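Local structure of tumor necrosis factor ligand superfamily member 9 (Mus musculus, 6MKB) at residues Leu21-Leu26 and Gly134-Leu139; Leu66-Thr71 and Trp149-Pro154; Leu101-Phe106 and Val115-Ser120. The protein binds the receptor TNFRSF9 (4-1BB) through its extracellular TNF homology domain, the part described here, and induces proliferation of activated peripheral blood T-cells. All blocks are in the same frame, centred on the assembly; numbering follows the deposited sequence.

Contact 1: residues Leu21-Leu26 and Gly134-Leu139; sequences LCNTTL and GLRAYL. With NAG (2-acetamido-2-deoxy-beta-D-glucopyranose), chain F; NAG (2-acetamido-2-deoxy-beta-D-glucopyranose), chain C.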
loop_
_atom_site.group_PDB
_atom_site.type_symbol
_atom_site.label_atom_id
_atom_site.label_comp_id
_atom_site.label_asym_id
_atom_site.label_seq_id
_atom_site.Cartn_x
_atom_site.Cartn_y
_atom_site.Cartn_z
ATOM N N LEU B 21 -19.827 -10.710 0.452
ATOM C CA LEU B 21 -19.560 -9.530 -0.353
ATOM C C LEU B 21 -20.803 -9.043 -1.082
ATOM O O LEU B 21 -21.657 -9.821 -1.496
ATOM C CB LEU B 21 -18.410 -9.765 -1.345
ATOM C CG LEU B 21 -17.048 -10.169 -0.784
ATOM C CD1 LEU B 21 -16.038 -10.334 -1.897
ATOM C CD2 LEU B 21 -16.544 -9.199 0.306
ATOM N N CYS B 22 -20.903 -7.735 -1.210
ATOM C CA CYS B 22 -21.979 -7.037 -1.896
ATOM C C CYS B 22 -21.507 -5.615 -2.213
ATOM O O CYS B 22 -20.469 -5.165 -1.698
ATOM C CB CYS B 22 -23.252 -7.036 -1.050
ATOM S SG CYS B 22 -23.070 -6.211 0.555
ATOM N N ASN B 23 -22.280 -4.915 -3.052
ATOM C CA ASN B 23 -21.997 -3.538 -3.436
ATOM C C ASN B 23 -22.641 -2.637 -2.393
ATOM O O ASN B 23 -23.867 -2.577 -2.312
ATOM C CB ASN B 23 -22.471 -3.257 -4.879
ATOM C CG ASN B 23 -21.759 -4.082 -5.927
ATOM O OD1 ASN B 23 -20.672 -4.623 -5.717
ATOM N ND2 ASN B 23 -22.368 -4.195 -7.082
ATOM N N THR B 24 -21.806 -2.000 -1.540
ATOM C CA THR B 24 -22.230 -1.158 -0.407
ATOM C C THR B 24 -21.117 -0.182 0.038
ATOM O O THR B 24 -19.950 -0.365 -0.305
ATOM C CB THR B 24 -22.621 -2.082 0.799
ATOM O OG1 THR B 24 -23.232 -1.311 1.838
ATOM C CG2 THR B 24 -21.423 -2.862 1.384
ATOM N N THR B 25 -21.463 0.796 0.877
ATOM C CA THR B 25 -20.461 1.684 1.457
ATOM C C THR B 25 -20.043 1.036 2.769
ATOM O O THR B 25 -20.900 0.642 3.573
ATOM C CB THR B 25 -20.985 3.099 1.588
ATOM O OG1 THR B 25 -21.159 3.609 0.264
ATOM C CG2 THR B 25 -20.026 3.998 2.356
ATOM N N LEU B 26 -18.744 0.859 2.956
ATOM C CA LEU B 26 -18.248 0.213 4.149
ATOM C C LEU B 26 -18.387 1.091 5.398
ATOM O O LEU B 26 -18.236 2.328 5.343
ATOM C CB LEU B 26 -16.781 -0.202 3.979
ATOM C CG LEU B 26 -16.497 -1.384 3.068
ATOM C CD1 LEU B 26 -15.029 -1.608 2.967
ATOM C CD2 LEU B 26 -17.187 -2.666 3.547
ATOM N N GLY B 134 -16.354 2.416 -0.848
ATOM C CA GLY B 134 -17.329 1.461 -1.338
ATOM C C GLY B 134 -16.712 0.118 -1.648
ATOM O O GLY B 134 -15.636 0.027 -2.245
ATOM N N LEU B 135 -17.370 -0.937 -1.194
ATOM C CA LEU B 135 -16.994 -2.288 -1.545
ATOM C C LEU B 135 -17.724 -2.626 -2.878
ATOM O O LEU B 135 -18.926 -2.406 -2.980
ATOM C CB LEU B 135 -17.364 -3.258 -0.403
ATOM C CG LEU B 135 -17.212 -4.779 -0.699
ATOM C CD1 LEU B 135 -15.736 -5.195 -0.855
ATOM C CD2 LEU B 135 -17.913 -5.606 0.361
ATOM N N ARG B 136 -16.991 -3.078 -3.900
ATOM C CA ARG B 136 -17.553 -3.501 -5.193
ATOM C C ARG B 136 -17.093 -4.922 -5.505
ATOM O O ARG B 136 -15.954 -5.279 -5.202
ATOM C CB ARG B 136 -17.162 -2.554 -6.362
ATOM C CG ARG B 136 -17.796 -1.153 -6.365
ATOM C CD ARG B 136 -19.281 -1.175 -6.059
ATOM N NE ARG B 136 -19.521 -0.438 -4.815
ATOM C CZ ARG B 136 -20.243 0.667 -4.726
ATOM N NH1 ARG B 136 -20.882 1.139 -5.789
ATOM N NH2 ARG B 136 -20.403 1.268 -3.553
ATOM N N ALA B 137 -17.974 -5.745 -6.092
ATOM C CA ALA B 137 -17.623 -7.118 -6.440
ATOM C C ALA B 137 -18.557 -7.712 -7.499
ATOM O O ALA B 137 -19.769 -7.519 -7.453
ATOM C CB ALA B 137 -17.624 -8.006 -5.191
ATOM N N TYR B 138 -17.970 -8.421 -8.456
ATOM C CA TYR B 138 -18.646 -9.221 -9.453
ATOM C C TYR B 138 -18.050 -10.620 -9.348
ATOM O O TYR B 138 -16.889 -10.813 -9.706
ATOM C CB TYR B 138 -18.532 -8.646 -10.874
ATOM C CG TYR B 138 -19.087 -9.587 -11.928
ATOM C CD1 TYR B 138 -20.396 -10.064 -11.851
ATOM C CD2 TYR B 138 -18.292 -10.032 -12.982
ATOM C CE1 TYR B 138 -20.898 -10.959 -12.792
ATOM C CE2 TYR B 138 -18.796 -10.900 -13.951
ATOM C CZ TYR B 138 -20.106 -11.355 -13.857
ATOM O OH TYR B 138 -20.622 -12.211 -14.805
ATOM N N LEU B 139 -18.809 -11.563 -8.765
ATOM C CA LEU B 139 -18.354 -12.934 -8.559
ATOM C C LEU B 139 -19.300 -13.907 -9.219
ATOM O O LEU B 139 -20.520 -13.737 -9.129
ATOM C CB LEU B 139 -18.188 -13.258 -7.051
ATOM C CG LEU B 139 -17.143 -12.417 -6.286
ATOM C CD1 LEU B 139 -17.338 -12.517 -4.775
ATOM C CD2 LEU B 139 -15.711 -12.744 -6.725
HETATM C C1 NAG F . -21.831 -4.946 -8.178
HETATM C C2 NAG F . -22.790 -6.051 -8.618
HETATM C C3 NAG F . -22.226 -6.739 -9.861
HETATM C C4 NAG F . -21.814 -5.758 -10.965
HETATM C C5 NAG F . -20.953 -4.631 -10.402
HETATM C C6 NAG F . -20.674 -3.537 -11.424
HETATM C C7 NAG F . -23.900 -7.472 -6.911
HETATM C C8 NAG F . -23.585 -8.148 -5.616
HETATM N N2 NAG F . -22.831 -7.044 -7.569
HETATM O O3 NAG F . -23.172 -7.701 -10.353
HETATM O O4 NAG F . -21.085 -6.451 -11.981
HETATM O O5 NAG F . -21.586 -4.035 -9.259
HETATM O O6 NAG F . -19.551 -2.799 -10.936
HETATM O O7 NAG F . -25.048 -7.368 -7.297
HETATM C C1 NAG C . -21.732 -6.691 -13.225
HETATM C C2 NAG C . -20.637 -6.942 -14.266
HETATM C C3 NAG C . -21.217 -7.481 -15.582
HETATM C C4 NAG C . -22.154 -8.672 -15.365
HETATM C C5 NAG C . -23.217 -8.337 -14.307
HETATM C C6 NAG C . -24.044 -9.561 -13.915
HETATM C C7 NAG C . -18.535 -5.654 -14.350
HETATM C C8 NAG C . -17.969 -4.274 -14.521
HETATM N N2 NAG C . -19.862 -5.729 -14.466
HETATM O O3 NAG C . -20.159 -7.876 -16.461
HETATM O O4 NAG C . -22.758 -9.033 -16.620
HETATM O O5 NAG C . -22.606 -7.826 -13.115
HETATM O O6 NAG C . -24.758 -9.282 -12.711
HETATM O O7 NAG C . -17.812 -6.619 -14.139
#
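Thr-24 and Leu-135 form an antiparallel hydrogen-bonded pair, Leu-135 N to Thr-24 O at 2.8 Å and Thr-24 N to Leu-135 O at 3.2 Å, and the non-hydrogen-bonded pair Thr-25 with Gly-134 follows at the next position. One residue before Thr-24 a side chain takes over from the backbone: Asn-23 turns its amide so that OD1 accepts from Ala-137 N at 2.9 Å, the donor lying nearly in line with the C=O bond. Its other branch, ND2, is bonded to C1 of the first N-acetylglucosamine. That sugar reaches the same residue of the strand, its N2 donating to Ala-137 O at 3.1 Å, while the second sugar lies over one face of the Tyr-138 ring. Arg-136, bent at chi2 and chi3, lays one guanidinium face against Asn-23 CB, with Thr-24 O near its plane at the edge, and its NE donates to Leu-135 O from above the carbonyl plane, giving that oxygen a second donor. On the inner side Leu-21 spreads its two methyls, CD2 meeting Leu-135 CD2 at 3.8 Å and CD1 meeting Leu-139 CD1; Leu-26 CD2 packs on Leu-135 CB. The glycosylated amide is thus held at both ends, by Ala-137 N at its oxygen and by the sugar at its nitrogen, which would restrict rotation of the side chain and lay the start of the glycan along strand 129-140.

Contact 2: residues Leu66-Thr71 and Trp149-Pro154; sequences LKLSPT and WELSYP. With NA (sodium ion), chain O.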
loop_
_atom_site.group_PDB
_atom_site.type_symbol
_atom_site.label_atom_id
_atom_site.label_comp_id
_atom_site.label_asym_id
_atom_site.label_seq_id
_atom_site.Cartn_x
_atom_site.Cartn_y
_atom_site.Cartn_z
ATOM N N LEU B 66 -7.090 -3.932 1.497
ATOM C CA LEU B 66 -8.124 -4.940 1.411
ATOM C C LEU B 66 -7.601 -6.260 1.917
ATOM O O LEU B 66 -6.567 -6.741 1.443
ATOM C CB LEU B 66 -8.625 -5.102 -0.032
ATOM C CG LEU B 66 -9.716 -6.173 -0.291
ATOM C CD1 LEU B 66 -11.008 -5.863 0.485
ATOM C CD2 LEU B 66 -10.041 -6.268 -1.781
ATOM N N LYS B 67 -8.322 -6.840 2.884
ATOM C CA LYS B 67 -8.007 -8.158 3.415
ATOM C C LYS B 67 -9.241 -9.026 3.209
ATOM O O LYS B 67 -10.235 -8.851 3.909
ATOM C CB LYS B 67 -7.518 -8.108 4.867
ATOM C CG LYS B 67 -6.174 -7.403 5.013
ATOM C CD LYS B 67 -5.571 -7.705 6.366
ATOM C CE LYS B 67 -4.327 -6.900 6.625
ATOM N NZ LYS B 67 -3.865 -7.056 8.025
ATOM N N LEU B 68 -9.218 -9.852 2.150
ATOM C CA LEU B 68 -10.304 -10.763 1.796
ATOM C C LEU B 68 -10.060 -12.089 2.405
ATOM O O LEU B 68 -9.081 -12.746 2.040
ATOM C CB LEU B 68 -10.402 -10.955 0.269
ATOM C CG LEU B 68 -11.188 -10.028 -0.586
ATOM C CD1 LEU B 68 -11.243 -10.609 -1.977
ATOM C CD2 LEU B 68 -12.593 -9.824 -0.050
ATOM N N SER B 69 -10.947 -12.519 3.281
ATOM C CA SER B 69 -10.833 -13.813 3.946
ATOM C C SER B 69 -11.744 -14.838 3.286
ATOM O O SER B 69 -12.945 -14.573 3.157
ATOM C CB SER B 69 -11.169 -13.682 5.423
ATOM O OG SER B 69 -10.214 -12.868 6.083
ATOM N N PRO B 70 -11.208 -16.027 2.896
ATOM C CA PRO B 70 -12.080 -17.069 2.314
ATOM C C PRO B 70 -12.956 -17.687 3.376
ATOM O O PRO B 70 -12.512 -17.826 4.518
ATOM C CB PRO B 70 -11.090 -18.088 1.734
ATOM C CG PRO B 70 -9.846 -17.920 2.531
ATOM C CD PRO B 70 -9.798 -16.486 2.992
ATOM N N THR B 71 -14.202 -18.034 3.024
ATOM C CA THR B 71 -15.139 -18.642 3.977
ATOM C C THR B 71 -15.149 -20.173 3.848
ATOM O O THR B 71 -14.516 -20.726 2.938
ATOM C CB THR B 71 -16.543 -18.087 3.790
ATOM O OG1 THR B 71 -17.018 -18.477 2.508
ATOM C CG2 THR B 71 -16.621 -16.588 3.997
ATOM N N TRP B 149 -16.383 -15.220 0.243
ATOM C CA TRP B 149 -15.398 -14.273 0.775
ATOM C C TRP B 149 -16.047 -13.376 1.786
ATOM O O TRP B 149 -17.247 -13.126 1.703
ATOM C CB TRP B 149 -14.755 -13.424 -0.332
ATOM C CG TRP B 149 -13.962 -14.204 -1.342
ATOM C CD1 TRP B 149 -14.403 -14.677 -2.536
ATOM C CD2 TRP B 149 -12.586 -14.605 -1.233
ATOM N NE1 TRP B 149 -13.380 -15.305 -3.203
ATOM C CE2 TRP B 149 -12.250 -15.273 -2.428
ATOM C CE3 TRP B 149 -11.583 -14.410 -0.261
ATOM C CZ2 TRP B 149 -10.953 -15.769 -2.676
ATOM C CZ3 TRP B 149 -10.295 -14.874 -0.511
ATOM C CH2 TRP B 149 -9.991 -15.547 -1.705
ATOM N N GLU B 150 -15.253 -12.869 2.736
ATOM C CA GLU B 150 -15.748 -11.991 3.790
ATOM C C GLU B 150 -14.668 -11.012 4.241
ATOM O O GLU B 150 -13.470 -11.222 3.993
ATOM C CB GLU B 150 -16.238 -12.827 5.001
ATOM C CG GLU B 150 -15.111 -13.481 5.795
ATOM C CD GLU B 150 -15.484 -14.332 6.988
ATOM O OE1 GLU B 150 -14.676 -15.216 7.344
ATOM O OE2 GLU B 150 -16.573 -14.125 7.568
ATOM N N LEU B 151 -15.116 -9.943 4.914
ATOM C CA LEU B 151 -14.258 -8.959 5.557
ATOM C C LEU B 151 -14.448 -9.173 7.024
ATOM O O LEU B 151 -15.538 -8.906 7.520
ATOM C CB LEU B 151 -14.580 -7.493 5.150
ATOM C CG LEU B 151 -14.594 -7.103 3.673
ATOM C CD1 LEU B 151 -14.684 -5.593 3.545
ATOM C CD2 LEU B 151 -13.356 -7.606 2.940
ATOM N N SER B 152 -13.458 -9.744 7.710
ATOM C CA SER B 152 -13.608 -10.025 9.128
ATOM C C SER B 152 -12.372 -9.705 9.959
ATOM O O SER B 152 -11.264 -9.690 9.458
ATOM C CB SER B 152 -13.967 -11.494 9.331
ATOM O OG SER B 152 -12.954 -12.367 8.857
ATOM N N TYR B 153 -12.582 -9.491 11.248
ATOM C CA TYR B 153 -11.541 -9.343 12.249
ATOM C C TYR B 153 -11.042 -10.782 12.578
ATOM O O TYR B 153 -11.882 -11.683 12.582
ATOM C CB TYR B 153 -12.122 -8.631 13.484
ATOM C CG TYR B 153 -11.124 -8.506 14.610
ATOM C CD1 TYR B 153 -10.249 -7.426 14.672
ATOM C CD2 TYR B 153 -11.015 -9.494 15.588
ATOM C CE1 TYR B 153 -9.294 -7.332 15.677
ATOM C CE2 TYR B 153 -10.059 -9.410 16.594
ATOM C CZ TYR B 153 -9.200 -8.325 16.633
ATOM O OH TYR B 153 -8.242 -8.220 17.603
ATOM N N PRO B 154 -9.728 -11.086 12.758
ATOM C CA PRO B 154 -8.566 -10.183 12.886
ATOM C C PRO B 154 -7.870 -9.777 11.583
ATOM O O PRO B 154 -6.961 -8.958 11.655
ATOM C CB PRO B 154 -7.630 -10.980 13.813
ATOM C CG PRO B 154 -7.883 -12.408 13.451
ATOM C CD PRO B 154 -9.348 -12.484 13.074
HETATM NA NA NA O . -10.802 -10.248 6.231
#
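Ser-69 and Glu-150 grip each other through two backbone bonds of 2.9 Å, Ser-69 N to Glu-150 O and Glu-150 N to Ser-69 O, and next to them Pro-70 and Trp-149 make the adjoining non-hydrogen-bonded pair. A sodium ion sits beside the paired strands, bound by Lys-67 O at 2.8 Å and Ser-69 OG at 2.7 Å; Asn-155 O completes the set of protein ligands. At chi1 -65° the Ser-69 hydroxyl is turned to the ion that also takes the Lys-67 carbonyl, and the metal ties strand 58-70 to the chain just beyond the cis peptide before Pro-154.

The Trp-149 indole is sandwiched: Leu-68 CD1 sits over one face, toward the rim, and Pro-70 CB over the opposite one. Leu-68 also brings CB to within 3.7 Å of Trp-149 CE3. CG of the tryptophan stands beside its own backbone N (chi1 -63°), which carries the six-membered ring across the neighbouring strand. Leu-151 reaches back with CD2, which touches both Leu-66 CD1 and Leu-68 CD2 at 3.8 Å. On the side of Ser-69 and Glu-150, Thr-71 CG2 lies against the aliphatic part of Glu-150, 3.9 Å from CG.

Farther out, Thr-71 OG1 is hydrogen-bonded to Arg-147 O, and Lys-67 N to Thr-157 OG1. Val-115 and Leu-105 close around the indole from strands 115-125 and 100-105. The pairing of strand 58-70 with strand 149-166, with Trp-149, Leu-66, Leu-68 and Leu-151 buried in the interior, belongs to the antiparallel jelly-roll sandwich of the TNF homology domain.

Contact 3: residues Leu101-Phe106 and Val115-Ser120; sequences LTVELF and VDRSWS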
loop_
_atom_site.group_PDB
_atom_site.type_symbol
_atom_site.label_atom_id
_atom_site.label_comp_id
_atom_site.label_asym_id
_atom_site.label_seq_id
_atom_site.Cartn_x
_atom_site.Cartn_y
_atom_site.Cartn_z
ATOM N N LEU B 101 -8.821 0.090 -5.471
ATOM C CA LEU B 101 -7.962 -1.052 -5.220
ATOM C C LEU B 101 -8.744 -2.245 -5.718
ATOM O O LEU B 101 -9.778 -2.563 -5.132
ATOM C CB LEU B 101 -7.625 -1.134 -3.706
ATOM C CG LEU B 101 -6.934 -2.415 -3.150
ATOM C CD1 LEU B 101 -5.701 -2.803 -3.961
ATOM C CD2 LEU B 101 -6.497 -2.215 -1.722
ATOM N N THR B 102 -8.307 -2.863 -6.829
ATOM C CA THR B 102 -9.011 -4.006 -7.409
ATOM C C THR B 102 -8.154 -5.277 -7.316
ATOM O O THR B 102 -6.937 -5.241 -7.488
ATOM C CB THR B 102 -9.430 -3.694 -8.847
ATOM O OG1 THR B 102 -10.100 -2.440 -8.859
ATOM C CG2 THR B 102 -10.365 -4.742 -9.448
ATOM N N VAL B 103 -8.814 -6.391 -6.990
ATOM C CA VAL B 103 -8.263 -7.750 -6.924
ATOM C C VAL B 103 -9.005 -8.584 -7.971
ATOM O O VAL B 103 -10.221 -8.722 -7.912
ATOM C CB VAL B 103 -8.360 -8.368 -5.521
ATOM C CG1 VAL B 103 -7.852 -9.808 -5.514
ATOM C CG2 VAL B 103 -7.622 -7.516 -4.498
ATOM N N GLU B 104 -8.275 -9.098 -8.940
ATOM C CA GLU B 104 -8.849 -9.922 -10.005
ATOM C C GLU B 104 -8.707 -11.378 -9.618
ATOM O O GLU B 104 -7.623 -11.810 -9.199
ATOM C CB GLU B 104 -8.177 -9.617 -11.350
ATOM C CG GLU B 104 -8.962 -8.616 -12.181
ATOM C CD GLU B 104 -8.207 -7.792 -13.195
ATOM O OE1 GLU B 104 -7.389 -8.368 -13.949
ATOM O OE2 GLU B 104 -8.449 -6.566 -13.248
ATOM N N LEU B 105 -9.807 -12.133 -9.696
ATOM C CA LEU B 105 -9.781 -13.556 -9.367
ATOM C C LEU B 105 -9.913 -14.365 -10.656
ATOM O O LEU B 105 -10.942 -14.277 -11.297
ATOM C CB LEU B 105 -10.884 -13.903 -8.350
ATOM C CG LEU B 105 -10.810 -13.248 -6.965
ATOM C CD1 LEU B 105 -12.121 -13.417 -6.192
ATOM C CD2 LEU B 105 -9.682 -13.830 -6.142
ATOM N N PHE B 106 -8.829 -15.064 -11.080
ATOM C CA PHE B 106 -8.731 -15.887 -12.313
ATOM C C PHE B 106 -8.308 -17.301 -11.986
ATOM O O PHE B 106 -7.414 -17.450 -11.166
ATOM C CB PHE B 106 -7.680 -15.357 -13.324
ATOM C CG PHE B 106 -7.759 -13.942 -13.783
ATOM C CD1 PHE B 106 -8.672 -13.565 -14.767
ATOM C CD2 PHE B 106 -6.827 -13.012 -13.356
ATOM C CE1 PHE B 106 -8.718 -12.246 -15.236
ATOM C CE2 PHE B 106 -6.853 -11.707 -13.839
ATOM C CZ PHE B 106 -7.822 -11.323 -14.749
ATOM N N VAL B 115 -6.455 -12.943 0.874
ATOM C CA VAL B 115 -5.938 -12.023 -0.131
ATOM C C VAL B 115 -5.679 -10.708 0.601
ATOM O O VAL B 115 -6.601 -10.139 1.177
ATOM C CB VAL B 115 -6.887 -11.868 -1.361
ATOM C CG1 VAL B 115 -6.384 -10.779 -2.289
ATOM C CG2 VAL B 115 -7.053 -13.179 -2.131
ATOM N N ASP B 116 -4.425 -10.269 0.631
ATOM C CA ASP B 116 -4.060 -9.045 1.329
ATOM C C ASP B 116 -3.379 -8.100 0.354
ATOM O O ASP B 116 -2.207 -8.264 0.067
ATOM C CB ASP B 116 -3.188 -9.352 2.573
ATOM C CG ASP B 116 -2.655 -8.151 3.349
ATOM O OD1 ASP B 116 -3.048 -7.009 3.029
ATOM O OD2 ASP B 116 -1.840 -8.350 4.272
ATOM N N ARG B 117 -4.120 -7.097 -0.135
ATOM C CA ARG B 117 -3.640 -6.094 -1.097
ATOM C C ARG B 117 -3.727 -4.682 -0.516
ATOM O O ARG B 117 -4.703 -4.347 0.146
ATOM C CB ARG B 117 -4.447 -6.150 -2.406
ATOM C CG ARG B 117 -4.381 -7.465 -3.109
ATOM C CD ARG B 117 -3.216 -7.610 -4.074
ATOM N NE ARG B 117 -3.592 -8.513 -5.171
ATOM C CZ ARG B 117 -3.407 -9.835 -5.161
ATOM N NH1 ARG B 117 -2.805 -10.423 -4.130
ATOM N NH2 ARG B 117 -3.794 -10.572 -6.194
ATOM N N SER B 118 -2.718 -3.861 -0.793
ATOM C CA SER B 118 -2.646 -2.466 -0.380
ATOM C C SER B 118 -2.656 -1.558 -1.608
ATOM O O SER B 118 -2.287 -1.990 -2.699
ATOM C CB SER B 118 -1.404 -2.205 0.459
ATOM O OG SER B 118 -1.407 -3.006 1.624
ATOM N N TRP B 119 -3.081 -0.307 -1.420
ATOM C CA TRP B 119 -3.173 0.737 -2.426
ATOM C C TRP B 119 -2.869 2.082 -1.781
ATOM O O TRP B 119 -3.208 2.300 -0.613
ATOM C CB TRP B 119 -4.592 0.730 -3.029
ATOM C CG TRP B 119 -4.940 1.864 -3.963
ATOM C CD1 TRP B 119 -4.960 1.822 -5.323
ATOM C CD2 TRP B 119 -5.447 3.162 -3.595
ATOM N NE1 TRP B 119 -5.436 3.012 -5.828
ATOM C CE2 TRP B 119 -5.751 3.847 -4.792
ATOM C CE3 TRP B 119 -5.699 3.807 -2.360
ATOM C CZ2 TRP B 119 -6.252 5.144 -4.801
ATOM C CZ3 TRP B 119 -6.204 5.097 -2.367
ATOM C CH2 TRP B 119 -6.468 5.755 -3.571
ATOM N N SER B 120 -2.284 3.006 -2.546
ATOM C CA SER B 120 -2.046 4.361 -2.034
ATOM C C SER B 120 -2.011 5.360 -3.156
ATOM O O SER B 120 -1.708 5.013 -4.298
ATOM C CB SER B 120 -0.769 4.457 -1.198
ATOM O OG SER B 120 0.401 4.160 -1.942
HETATM O O HOH W 1 -4.096 -5.838 -6.532
HETATM O O HOH W 2 -5.051 -9.074 -8.210
#
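Leu-101 carries CG anti to its backbone N (chi1 169°); with the same first torsion in Trp-119, the two side chains run past one another head to tail and meet at their bases, CB to CB at 3.6 Å, and Leu-101 N lies over one face of the indole. The methyls of Leu-101 continue along the facing strand, CD2 coming to 3.4 Å from Arg-117 O and CD1 lying near Ser-118 O. Val-103 uses both branches: CG1 meets Val-115 CG1 at 3.7 Å, while CG2 presses on Arg-117 CG at 3.5 Å.

The bend of Arg-117 at chi2 (-88°) swings its guanidinium back over Val-115, whose CG1 lies over one face of the group near the rim. Two waters stand at the edge of the guanidinium, in its plane. Water 1 donates to Thr-102 O at 3.1 Å and accepts a weak bond from Arg-117 NE; water 2 takes a bond from Arg-117 NH2 at 2.8 Å and a weak one from Glu-104 N. They link the arginine to the backbone of strand 100-105 where the two strands lie apart. Arg-117 of the second subunit brings its NH1 close to the same atom here, and Ser-118 packs on its counterpart, so strand 115-125 also faces the second subunit.

With the strand axes 7.5 Å apart and running at 148°, the two backbones stay unbonded to each other; strand 100-105 pairs with strand 80-90, and strand 115-125 with strand 58-70. The contact brings together the outermost strands of two layers, closing one side of the beta-sandwich with side chains and water, consistent with the jelly roll of the TNF family.

The three contacts share one hydrophobic interior. Leu-21 of contact 1 places CD1 3.7 Å from Trp-149 CB of contact 2, and Leu-139 CD2 lies 3.7 Å from Leu-105 CD1 of contact 3. Contacts 2 and 3 are joined through the backbone as well: Leu-66 N to Arg-117 O and Leu-68 N to Val-115 O, each 2.8 Å, are probable hydrogen bonds. Along the chain, contact 3 is nested within the loops closed by the other two, whose segments alternate. Their centres are 12 to 13 Å apart; the glycan starts at contact 1, the sodium binds at contact 2, about 8 Å from the Leu-21 side chain of contact 1, and the second subunit meets contact 3.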